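Local atomic coordinates of zinc chaperone AztD (Citrobacter koseri, PDB entry 6CMK), a protein that acts as a periplasmic zinc chaperone, transferring one zinc ion directly to the solute-binding protein AztC without forming a stable complex with it. Residues 68-73 / 79-84; 363-368 / 393-398. One frame throughout, in Å; residues are numbered along the deposited sequence.

In the fold
The sheets of this beta propeller follow one another round its axis as blades. Contact 1 (68-73 / 79-84) is the inner hairpin of the second blade; contact 2 (363-368 / 393-398) links the last blade to the C-terminal strand, which completes the first. Their centres lie about 13 Å apart, and polar bonds join them: Asn69 ND2 lies 2.8 Å from Asn394 OD1, probably a hydrogen bond, and Arg72 NH1 probably binds Ala397 O at 3.1 Å. The side chain of Asn69 is about 8 Å from a bound zinc ion and about 9 Å from that of His169, which with His126 and His216 forms high-affinity site 1. Contact 2 lies away from the annotated sites.

Contact 1 (68-73 / 79-84)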
ATOM      1  N   ALA B  68     -23.225 -17.452   6.582  1.00 19.18           N
ATOM      2  CA  ALA B  68     -22.194 -16.984   5.671  1.00 18.61           C
ATOM      3  C   ALA B  68     -20.792 -17.288   6.175  1.00 17.73           C
ATOM      4  O   ALA B  68     -20.538 -17.334   7.383  1.00 21.07           O
ATOM      5  CB  ALA B  68     -22.300 -15.467   5.446  1.00 21.27           C
ATOM      6  N   ASN B  69     -19.890 -17.488   5.217  1.00 16.95           N
ATOM      7  CA  ASN B  69     -18.458 -17.329   5.399  1.00 18.50           C
ATOM      8  C   ASN B  69     -18.081 -15.945   4.876  1.00 20.11           C
ATOM      9  O   ASN B  69     -18.717 -15.424   3.961  1.00 19.47           O
ATOM     10  CB  ASN B  69     -17.675 -18.421   4.654  1.00 26.09           C
ATOM     11  CG  ASN B  69     -17.951 -19.830   5.186  1.00 48.50           C
ATOM     12  OD1 ASN B  69     -17.823 -20.810   4.448  1.00 51.53           O
ATOM     13  ND2 ASN B  69     -18.329 -19.938   6.458  1.00 49.87           N
ATOM     14  N   LEU B  70     -17.065 -15.332   5.472  1.00 14.63           N
ATOM     15  CA  LEU B  70     -16.763 -13.936   5.181  1.00 16.67           C
ATOM     16  C   LEU B  70     -15.363 -13.777   4.615  1.00 17.95           C
ATOM     17  O   LEU B  70     -14.415 -14.427   5.069  1.00 16.51           O
ATOM     18  CB  LEU B  70     -16.902 -13.059   6.441  1.00 18.33           C
ATOM     19  CG  LEU B  70     -18.301 -12.987   7.055  1.00 15.33           C
ATOM     20  CD1 LEU B  70     -18.291 -12.201   8.349  1.00 16.52           C
ATOM     21  CD2 LEU B  70     -19.277 -12.356   6.091  1.00 18.37           C
ATOM     22  N   SER B  71     -15.246 -12.882   3.631  1.00 15.98           N
ATOM     23  CA  SER B  71     -13.965 -12.484   3.074  1.00 16.40           C
ATOM     24  C   SER B  71     -13.956 -10.976   2.876  1.00 17.50           C
ATOM     25  O   SER B  71     -14.976 -10.375   2.522  1.00 15.60           O
ATOM     26  CB  SER B  71     -13.678 -13.168   1.729  1.00 19.36           C
ATOM     27  OG  SER B  71     -13.503 -14.564   1.866  1.00 22.22           O
ATOM     28  N   ARG B  72     -12.792 -10.371   3.082  1.00 16.10           N
ATOM     29  CA  ARG B  72     -12.603  -8.957   2.806  1.00 11.38           C
ATOM     30  C   ARG B  72     -11.761  -8.780   1.555  1.00 12.80           C
ATOM     31  O   ARG B  72     -10.958  -9.640   1.196  1.00 16.43           O
ATOM     32  CB  ARG B  72     -11.919  -8.229   3.972  1.00 12.69           C
ATOM     33  CG  ARG B  72     -10.544  -8.765   4.343  1.00 16.97           C
ATOM     34  CD  ARG B  72      -9.743  -7.757   5.164  1.00 16.63           C
ATOM     35  NE  ARG B  72      -9.208  -6.672   4.336  1.00 15.45           N
ATOM     36  CZ  ARG B  72      -8.546  -5.625   4.824  1.00 14.31           C
ATOM     37  NH1 ARG B  72      -8.345  -5.506   6.130  1.00 16.16           N
ATOM     38  NH2 ARG B  72      -8.074  -4.694   4.009  1.00 12.18           N
ATOM     39  N   SER B  73     -11.946  -7.636   0.908  1.00 14.85           N
ATOM     40  CA  SER B  73     -11.076  -7.241  -0.185  1.00 13.41           C
ATOM     41  C   SER B  73      -9.765  -6.698   0.366  1.00 15.99           C
ATOM     42  O   SER B  73      -9.670  -6.305   1.530  1.00 15.42           O
ATOM     43  CB  SER B  73     -11.732  -6.169  -1.046  1.00 14.61           C
ATOM     44  OG  SER B  73     -11.827  -4.960  -0.316  1.00 13.95           O
ATOM     45  N   ILE B  79     -16.827  -6.326   1.765  1.00 14.20           N
ATOM     46  CA  ILE B  79     -16.920  -7.586   2.485  1.00 16.14           C
ATOM     47  C   ILE B  79     -17.849  -8.476   1.677  1.00 14.52           C
ATOM     48  O   ILE B  79     -18.929  -8.035   1.278  1.00 16.20           O
ATOM     49  CB  ILE B  79     -17.499  -7.400   3.903  1.00 16.98           C
ATOM     50  CG1 ILE B  79     -16.753  -6.322   4.689  1.00 19.79           C
ATOM     51  CG2 ILE B  79     -17.537  -8.727   4.649  1.00 19.94           C
ATOM     52  CD1 ILE B  79     -15.324  -6.634   4.922  1.00 17.77           C
ATOM     53  N   PHE B  80     -17.440  -9.710   1.436  1.00 15.40           N
ATOM     54  CA  PHE B  80     -18.275 -10.669   0.726  1.00 16.91           C
ATOM     55  C   PHE B  80     -18.718 -11.768   1.679  1.00 15.12           C
ATOM     56  O   PHE B  80     -17.928 -12.261   2.488  1.00 17.25           O
ATOM     57  CB  PHE B  80     -17.533 -11.240  -0.483  1.00 16.74           C
ATOM     58  CG  PHE B  80     -17.325 -10.223  -1.572  1.00 19.58           C
ATOM     59  CD1 PHE B  80     -16.288  -9.321  -1.496  1.00 24.39           C
ATOM     60  CD2 PHE B  80     -18.191 -10.149  -2.645  1.00 28.64           C
ATOM     61  CE1 PHE B  80     -16.104  -8.367  -2.492  1.00 24.05           C
ATOM     62  CE2 PHE B  80     -18.014  -9.201  -3.639  1.00 32.71           C
ATOM     63  CZ  PHE B  80     -16.966  -8.310  -3.557  1.00 27.31           C
ATOM     64  N   ALA B  81     -19.996 -12.115   1.592  1.00 17.37           N
ATOM     65  CA  ALA B  81     -20.633 -13.073   2.489  1.00 17.30           C
ATOM     66  C   ALA B  81     -21.081 -14.257   1.636  1.00 16.30           C
ATOM     67  O   ALA B  81     -22.105 -14.187   0.943  1.00 17.58           O
ATOM     68  CB  ALA B  81     -21.796 -12.426   3.237  1.00 20.70           C
ATOM     69  N   ILE B  82     -20.296 -15.325   1.674  1.00 16.63           N
ATOM     70  CA  ILE B  82     -20.516 -16.499   0.842  1.00 17.50           C
ATOM     71  C   ILE B  82     -21.458 -17.430   1.595  1.00 21.34           C
ATOM     72  O   ILE B  82     -21.151 -17.868   2.712  1.00 19.12           O
ATOM     73  CB  ILE B  82     -19.187 -17.198   0.505  1.00 18.23           C
ATOM     74  CG1 ILE B  82     -18.321 -16.354  -0.441  1.00 20.29           C
ATOM     75  CG2 ILE B  82     -19.452 -18.538  -0.177  1.00 21.46           C
ATOM     76  CD1 ILE B  82     -17.599 -15.158   0.176  1.00 18.65           C
ATOM     77  N   GLN B  83     -22.598 -17.747   0.978  1.00 19.17           N
ATOM     78  CA  GLN B  83     -23.658 -18.544   1.597  1.00 21.97           C
ATOM     79  C   GLN B  83     -23.835 -19.835   0.798  1.00 21.30           C
ATOM     80  O   GLN B  83     -24.699 -19.939  -0.073  1.00 21.79           O
ATOM     81  CB  GLN B  83     -24.934 -17.722   1.661  1.00 18.66           C
ATOM     82  CG  GLN B  83     -24.772 -16.447   2.481  1.00 22.89           C
ATOM     83  CD  GLN B  83     -25.688 -15.332   2.032  1.00 23.75           C
ATOM     84  OE1 GLN B  83     -26.903 -15.447   2.112  1.00 22.32           O
ATOM     85  NE2 GLN B  83     -25.099 -14.241   1.540  1.00 19.32           N
ATOM     86  N   GLY B  84     -23.011 -20.831   1.120  1.00 22.58           N
ATOM     87  CA  GLY B  84     -22.957 -22.035   0.305  1.00 19.83           C
ATOM     88  C   GLY B  84     -24.296 -22.732   0.183  1.00 25.43           C
ATOM     89  O   GLY B  84     -24.684 -23.158  -0.908  1.00 29.29           O
TER
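Leu70 CD2 and Ala68 CB both rest against Ala81 CB, the Leu70 methyl at 3.8 Å. Leu70 CD2 also reaches toward Ile79 CG2, more loosely at 4.3 Å, and CD1 of the same isoleucine lies 3.9 Å from Arg72 CB. Leu70 and Ile79 thus line one side of the hairpin, where they meet Val396 of strand 392-403. Ser71 and Ile82, on the reverse side with Phe80, press on Phe127 of strand 124-130, so the hairpin is wedged between the blades before and after it in the propeller. Its two strands run antiparallel at 157°, with Asn69-Ile82 and Ser71-Phe80 as hydrogen-bonded pairs. Each pair is closed by two backbone bonds; the straightest, Phe80 N to Ser71 O at 2.8 Å, has an N-H...O angle of 172°. At the hairpin's turn end, the bend in the Arg72 chain (chi3 -76°) folds NE back to Ser73 O, 2.9 Å away and within the guanidinium plane. Far from that turn, Gln83 NE2 binds Ala81 O at 3.1 Å from above the carbonyl plane, while Gln83 OE1 accepts the backbone N-H groups of Lys65 and Gly66.

Contact 2 (363-368 / 393-398); sequences YVTDPL and FNIVAV
Ile395 overlaps the methyl of Thr365, its CG2 lying 4.0 Å from Thr365 CG2 as the two side chains pass alongside each other in opposite directions. This is an interblade contact of the beta propeller: Thr365 belongs to strand 361-366 of the last blade, whereas Ile395 lies on the C-terminal strand that pairs with strand 32-42 and so closes the ring. The strand axes come no nearer than 7.5 Å, too far for backbone pairing, and the contact is made by side chains meeting one another and, at Thr365, by a hydroxyl bonded to the backbone of Phe393. With Ile395 CG1 anti to the backbone N (chi1 -179°) and the chain extended beyond it, CD1 reaches Tyr363 CB at 4.1 Å and comes equally near Thr365 CG2. Ala356, on strand 355-358, and Ile40, on strand 32-42, add to the apolar surroundings of Ile395.

The polar link uses the other branch of Thr365: OG1 donates to Phe393 O at 3.0 Å, in the carbonyl plane and on a lone pair, with a C=O...OG1 angle of 133°. The same hydroxyl oxygen is hydrogen-bonded to Arg354 N, so it is gripped by two backbone groups. Phe393 and Asn394 form a classic beta bulge opposite Ala41, to which both bond through the backbone. Asn394 ND2 sits 3.8 Å above the Phe393 ring plane, displaced toward the rim.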
ATOM      1  N   TYR B 363      -9.046 -10.308  18.174  1.00 13.47           N
ATOM      2  CA  TYR B 363     -10.447 -10.618  18.441  1.00 15.68           C
ATOM      3  C   TYR B 363     -10.677 -12.104  18.223  1.00 14.94           C
ATOM      4  O   TYR B 363     -10.313 -12.646  17.175  1.00 16.78           O
ATOM      5  CB  TYR B 363     -11.381  -9.805  17.536  1.00 15.11           C
ATOM      6  CG  TYR B 363     -11.212  -8.329  17.707  1.00 13.64           C
ATOM      7  CD1 TYR B 363     -10.148  -7.666  17.106  1.00 16.43           C
ATOM      8  CD2 TYR B 363     -12.078  -7.598  18.509  1.00 15.35           C
ATOM      9  CE1 TYR B 363      -9.961  -6.317  17.288  1.00 16.30           C
ATOM     10  CE2 TYR B 363     -11.898  -6.235  18.687  1.00 18.81           C
ATOM     11  CZ  TYR B 363     -10.837  -5.610  18.062  1.00 16.71           C
ATOM     12  OH  TYR B 363     -10.636  -4.251  18.233  1.00 22.82           O
ATOM     13  N   VAL B 364     -11.283 -12.759  19.209  1.00 16.34           N
ATOM     14  CA  VAL B 364     -11.534 -14.193  19.153  1.00 15.08           C
ATOM     15  C   VAL B 364     -13.010 -14.411  19.431  1.00 15.66           C
ATOM     16  O   VAL B 364     -13.496 -14.058  20.512  1.00 18.33           O
ATOM     17  CB  VAL B 364     -10.674 -14.973  20.167  1.00 16.57           C
ATOM     18  CG1 VAL B 364     -11.006 -16.462  20.095  1.00 18.86           C
ATOM     19  CG2 VAL B 364      -9.191 -14.744  19.909  1.00 17.59           C
ATOM     20  N   THR B 365     -13.726 -14.987  18.468  1.00 15.61           N
ATOM     21  CA  THR B 365     -15.126 -15.281  18.707  1.00 17.00           C
ATOM     22  C   THR B 365     -15.246 -16.486  19.627  1.00 17.81           C
ATOM     23  O   THR B 365     -14.430 -17.411  19.586  1.00 18.60           O
ATOM     24  CB  THR B 365     -15.875 -15.539  17.405  1.00 17.75           C
ATOM     25  OG1 THR B 365     -15.290 -16.648  16.705  1.00 20.84           O
ATOM     26  CG2 THR B 365     -15.837 -14.302  16.522  1.00 20.19           C
ATOM     27  N   ASP B 366     -16.259 -16.444  20.481  1.00 17.77           N
ATOM     28  CA  ASP B 366     -16.558 -17.520  21.426  1.00 18.31           C
ATOM     29  C   ASP B 366     -18.023 -17.848  21.199  1.00 22.65           C
ATOM     30  O   ASP B 366     -18.895 -17.418  21.967  1.00 23.49           O
ATOM     31  CB  ASP B 366     -16.271 -17.107  22.872  1.00 18.66           C
ATOM     32  CG  ASP B 366     -16.301 -18.279  23.826  1.00 26.99           C
ATOM     33  OD1 ASP B 366     -16.827 -19.338  23.429  1.00 31.25           O
ATOM     34  OD2 ASP B 366     -15.813 -18.147  24.973  1.00 27.02           O
ATOM     35  N   PRO B 367     -18.334 -18.602  20.138  1.00 24.01           N
ATOM     36  CA  PRO B 367     -19.746 -18.722  19.730  1.00 21.62           C
ATOM     37  C   PRO B 367     -20.656 -19.285  20.812  1.00 25.52           C
ATOM     38  O   PRO B 367     -21.784 -18.806  20.960  1.00 26.33           O
ATOM     39  CB  PRO B 367     -19.686 -19.631  18.491  1.00 23.55           C
ATOM     40  CG  PRO B 367     -18.289 -20.160  18.411  1.00 24.91           C
ATOM     41  CD  PRO B 367     -17.413 -19.209  19.162  1.00 21.31           C
ATOM     42  N   LEU B 368     -20.196 -20.271  21.581  1.00 24.44           N
ATOM     43  CA  LEU B 368     -21.049 -20.876  22.596  1.00 28.69           C
ATOM     44  C   LEU B 368     -21.360 -19.927  23.746  1.00 28.01           C
ATOM     45  O   LEU B 368     -22.294 -20.193  24.508  1.00 26.01           O
ATOM     46  CB  LEU B 368     -20.395 -22.151  23.134  1.00 33.38           C
ATOM     47  CG  LEU B 368     -20.139 -23.238  22.088  1.00 42.07           C
ATOM     48  CD1 LEU B 368     -19.697 -24.530  22.758  1.00 46.23           C
ATOM     49  CD2 LEU B 368     -21.367 -23.479  21.215  1.00 37.97           C
ATOM     50  N   PHE B 393     -19.416 -16.381  14.840  1.00 20.40           N
ATOM     51  CA  PHE B 393     -18.573 -17.437  14.297  1.00 21.32           C
ATOM     52  C   PHE B 393     -17.481 -16.854  13.405  1.00 21.15           C
ATOM     53  O   PHE B 393     -16.403 -16.503  13.896  1.00 21.00           O
ATOM     54  CB  PHE B 393     -19.476 -18.439  13.563  1.00 17.53           C
ATOM     55  CG  PHE B 393     -18.762 -19.616  12.982  1.00 20.40           C
ATOM     56  CD1 PHE B 393     -17.753 -20.257  13.672  1.00 18.76           C
ATOM     57  CD2 PHE B 393     -19.141 -20.110  11.750  1.00 19.85           C
ATOM     58  CE1 PHE B 393     -17.105 -21.352  13.125  1.00 22.31           C
ATOM     59  CE2 PHE B 393     -18.506 -21.199  11.204  1.00 20.38           C
ATOM     60  CZ  PHE B 393     -17.490 -21.825  11.886  1.00 26.66           C
ATOM     61  N   ASN B 394     -17.735 -16.730  12.105  1.00 15.86           N
ATOM     62  CA  ASN B 394     -16.734 -16.184  11.196  1.00 17.99           C
ATOM     63  C   ASN B 394     -16.574 -14.681  11.387  1.00 16.36           C
ATOM     64  O   ASN B 394     -17.540 -13.957  11.629  1.00 17.24           O
ATOM     65  CB  ASN B 394     -17.110 -16.467   9.741  1.00 22.57           C
ATOM     66  CG  ASN B 394     -17.090 -17.942   9.409  1.00 27.73           C
ATOM     67  OD1 ASN B 394     -18.030 -18.477   8.806  1.00 28.42           O
ATOM     68  ND2 ASN B 394     -16.027 -18.615   9.804  1.00 20.17           N
ATOM     69  N   ILE B 395     -15.341 -14.204  11.246  1.00 18.53           N
ATOM     70  CA  ILE B 395     -15.054 -12.805  11.531  1.00 15.94           C
ATOM     71  C   ILE B 395     -13.950 -12.314  10.601  1.00 15.37           C
ATOM     72  O   ILE B 395     -12.964 -13.012  10.343  1.00 16.96           O
ATOM     73  CB  ILE B 395     -14.692 -12.620  13.026  1.00 16.58           C
ATOM     74  CG1 ILE B 395     -14.404 -11.151  13.338  1.00 17.78           C
ATOM     75  CG2 ILE B 395     -13.501 -13.492  13.417  1.00 17.81           C
ATOM     76  CD1 ILE B 395     -14.310 -10.881  14.834  1.00 16.24           C
ATOM     77  N   VAL B 396     -14.137 -11.104  10.076  1.00 14.26           N
ATOM     78  CA  VAL B 396     -13.080 -10.383   9.375  1.00 12.73           C
ATOM     79  C   VAL B 396     -13.104  -8.938   9.855  1.00 14.16           C
ATOM     80  O   VAL B 396     -14.100  -8.454  10.395  1.00 15.67           O
ATOM     81  CB  VAL B 396     -13.199 -10.443   7.832  1.00 14.23           C
ATOM     82  CG1 VAL B 396     -13.058 -11.887   7.339  1.00 17.06           C
ATOM     83  CG2 VAL B 396     -14.508  -9.808   7.351  1.00 17.33           C
ATOM     84  N   ALA B 397     -11.977  -8.254   9.663  1.00 13.80           N
ATOM     85  CA  ALA B 397     -11.796  -6.881  10.123  1.00 13.98           C
ATOM     86  C   ALA B 397     -11.159  -6.040   9.026  1.00 11.32           C
ATOM     87  O   ALA B 397     -10.279  -6.516   8.309  1.00 14.23           O
ATOM     88  CB  ALA B 397     -10.897  -6.820  11.363  1.00 14.02           C
ATOM     89  N   VAL B 398     -11.587  -4.784   8.919  1.00 11.84           N
ATOM     90  CA  VAL B 398     -10.956  -3.819   8.021  1.00 13.00           C
ATOM     91  C   VAL B 398     -10.714  -2.524   8.784  1.00 13.06           C
ATOM     92  O   VAL B 398     -11.302  -2.275   9.839  1.00 12.80           O
ATOM     93  CB  VAL B 398     -11.805  -3.523   6.757  1.00 14.81           C
ATOM     94  CG1 VAL B 398     -12.096  -4.803   5.982  1.00 14.83           C
ATOM     95  CG2 VAL B 398     -13.100  -2.782   7.109  1.00 18.27           C
TER